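PDB 4XTT: putative potassium transport protein from Staphylococcus aureus 08BA02176, which probably regulates potassium uptake through a Ktr channel, its C-terminal RCK domain binding the second messenger cyclic di-AMP. Local coordinates for residues S16-K21 with R80-I85. Sequence-based numbering, arbitrary orientation.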
loop_
_atom_site.group_PDB
_atom_site.type_symbol
_atom_site.label_atom_id
_atom_site.label_comp_id
_atom_site.label_asym_id
_atom_site.label_seq_id
_atom_site.Cartn_x
_atom_site.Cartn_y
_atom_site.Cartn_z
ATOM N N SER A 16 -1.236 2.186 -11.981
ATOM C CA SER A 16 -0.712 0.859 -12.296
ATOM C C SER A 16 0.112 0.273 -11.147
ATOM O O SER A 16 0.646 1.017 -10.324
ATOM C CB SER A 16 0.115 0.908 -13.584
ATOM O OG SER A 16 1.145 1.871 -13.498
ATOM N N ILE A 17 0.136 -1.056 -11.049
ATOM C CA ILE A 17 1.031 -1.733 -10.111
ATOM C C ILE A 17 2.287 -2.196 -10.826
ATOM O O ILE A 17 2.234 -2.833 -11.874
ATOM C CB ILE A 17 0.388 -2.952 -9.428
ATOM C CG1 ILE A 17 -0.621 -2.505 -8.385
ATOM C CG2 ILE A 17 1.423 -3.741 -8.655
ATOM C CD1 ILE A 17 -1.157 -3.649 -7.534
ATOM N N VAL A 18 3.423 -1.823 -10.259
ATOM C CA VAL A 18 4.707 -2.055 -10.882
ATOM C C VAL A 18 5.623 -2.718 -9.875
ATOM O O VAL A 18 5.593 -2.403 -8.684
ATOM C CB VAL A 18 5.337 -0.736 -11.391
ATOM C CG1 VAL A 18 6.759 -0.966 -11.872
ATOM C CG2 VAL A 18 4.476 -0.132 -12.503
ATOM N N GLU A 19 6.399 -3.682 -10.342
ATOM C CA GLU A 19 7.461 -4.262 -9.541
ATOM C C GLU A 19 8.810 -3.619 -9.832
ATOM O O GLU A 19 9.123 -3.298 -10.977
ATOM C CB GLU A 19 7.520 -5.767 -9.762
ATOM C CG GLU A 19 6.548 -6.525 -8.888
ATOM C CD GLU A 19 6.538 -7.999 -9.197
ATOM O OE1 GLU A 19 7.540 -8.490 -9.761
ATOM O OE2 GLU A 19 5.549 -8.669 -8.833
ATOM N N LEU A 20 9.614 -3.443 -8.793
ATOM C CA LEU A 20 10.931 -2.844 -8.959
ATOM C C LEU A 20 11.956 -3.579 -8.104
ATOM O O LEU A 20 11.845 -3.625 -6.879
ATOM C CB LEU A 20 10.904 -1.363 -8.583
ATOM C CG LEU A 20 12.252 -0.667 -8.739
ATOM C CD1 LEU A 20 12.643 -0.644 -10.206
ATOM C CD2 LEU A 20 12.226 0.736 -8.164
ATOM N N LYS A 21 12.968 -4.133 -8.763
ATOM C CA LYS A 21 13.968 -4.946 -8.086
ATOM C C LYS A 21 15.017 -4.038 -7.462
ATOM O O LYS A 21 15.447 -3.060 -8.075
ATOM C CB LYS A 21 14.600 -5.935 -9.070
ATOM C CG LYS A 21 15.648 -6.875 -8.472
ATOM C CD LYS A 21 15.645 -8.227 -9.186
ATOM C CE LYS A 21 15.392 -8.063 -10.683
ATOM N NZ LYS A 21 15.168 -9.355 -11.391
ATOM N N ARG A 80 8.847 8.712 -11.919
ATOM C CA ARG A 80 9.810 9.625 -11.324
ATOM C C ARG A 80 10.701 8.927 -10.305
ATOM O O ARG A 80 11.906 9.172 -10.255
ATOM C CB ARG A 80 9.080 10.799 -10.687
ATOM C CG ARG A 80 9.924 12.032 -10.437
ATOM C CD ARG A 80 9.423 12.654 -9.169
ATOM N NE ARG A 80 7.965 12.728 -9.242
ATOM C CZ ARG A 80 7.155 12.934 -8.206
ATOM N NH1 ARG A 80 7.649 13.063 -6.977
ATOM N NH2 ARG A 80 5.842 12.975 -8.402
ATOM N N PHE A 81 10.113 8.050 -9.501
ATOM C CA PHE A 81 10.885 7.302 -8.519
ATOM C C PHE A 81 11.868 6.357 -9.197
ATOM O O PHE A 81 13.012 6.226 -8.761
ATOM C CB PHE A 81 9.957 6.515 -7.600
ATOM C CG PHE A 81 10.675 5.620 -6.631
ATOM C CD1 PHE A 81 11.473 6.154 -5.628
ATOM C CD2 PHE A 81 10.538 4.244 -6.709
ATOM C CE1 PHE A 81 12.134 5.332 -4.728
ATOM C CE2 PHE A 81 11.189 3.415 -5.811
ATOM C CZ PHE A 81 11.988 3.965 -4.813
ATOM N N GLU A 82 11.424 5.729 -10.283
ATOM C CA GLU A 82 12.252 4.780 -11.016
ATOM C C GLU A 82 13.454 5.441 -11.670
ATOM O O GLU A 82 14.527 4.848 -11.744
ATOM C CB GLU A 82 11.429 4.068 -12.088
ATOM C CG GLU A 82 10.420 3.091 -11.548
ATOM C CD GLU A 82 9.607 2.443 -12.646
ATOM O OE1 GLU A 82 9.963 2.629 -13.828
ATOM O OE2 GLU A 82 8.611 1.755 -12.331
ATOM N N LYS A 83 13.288 6.684 -12.101
ATOM C CA LYS A 83 14.339 7.369 -12.832
ATOM C C LYS A 83 15.395 7.912 -11.887
ATOM O O LYS A 83 16.537 8.133 -12.285
ATOM C CB LYS A 83 13.739 8.482 -13.696
ATOM C CG LYS A 83 13.556 8.063 -15.151
ATOM C CD LYS A 83 12.602 6.875 -15.264
ATOM C CE LYS A 83 12.325 6.501 -16.712
ATOM N NZ LYS A 83 11.312 5.408 -16.792
ATOM N N ASN A 84 15.022 8.095 -10.626
ATOM C CA ASN A 84 15.974 8.553 -9.621
ATOM C C ASN A 84 16.778 7.391 -9.050
ATOM O O ASN A 84 17.475 7.540 -8.051
ATOM C CB ASN A 84 15.256 9.298 -8.500
ATOM C CG ASN A 84 14.875 10.714 -8.895
ATOM O OD1 ASN A 84 15.523 11.679 -8.496
ATOM N ND2 ASN A 84 13.820 10.842 -9.689
ATOM N N ILE A 85 16.652 6.225 -9.675
ATOM C CA ILE A 85 17.392 5.035 -9.265
ATOM C C ILE A 85 17.976 4.288 -10.471
ATOM O O ILE A 85 18.724 4.854 -11.276
ATOM C CB ILE A 85 16.506 4.076 -8.455
ATOM C CG1 ILE A 85 15.958 4.784 -7.212
ATOM C CG2 ILE A 85 17.294 2.838 -8.060
ATOM C CD1 ILE A 85 15.016 3.956 -6.406
#
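In the RCK_C (TrkA-C) domain the C-terminal helix 75-83 packs across one face of the antiparallel sheet, and here its last turn meets an edge strand of the sheet within this chain, 15-21, through Leu20, Val18, Phe81 and Glu82. The apolar part of the contact is Leu20 on Phe81: one branch of the leucine does the touching, CD2 lying 3.7 Å from CE2 and 4.2 Å from CD2 of the phenylalanine, an oblique approach to the ring at its CD2-CE2 bond. Phe81 has CG anti to the backbone N (chi1 175°), which carries the ring from the helix toward the sheet. There it also rests on Met71 of the adjoining strand 68-72 and on Ile36, and it stacks edge-to-face with Tyr40. The side chain of Phe81 comes within about 8 Å of the bound cyclic di-AMP, whose pocket includes Ile36, so the contact lies near the ligand site without Phe81 being among the pocket residues. Glu82 reaches the strand by a different route, its chain extended beyond CG (chi2 178°) until OE2 stands 3.3 Å from CG1 of Val18, a van der Waals contact of carboxylate with methyl. The helix ends just beyond: Asn84, the first residue to leave helical geometry, folds its side chain back so that ND2 donates to the Arg80 carbonyl O at 2.6 Å, with that oxygen close to the plane of the asparagine amide.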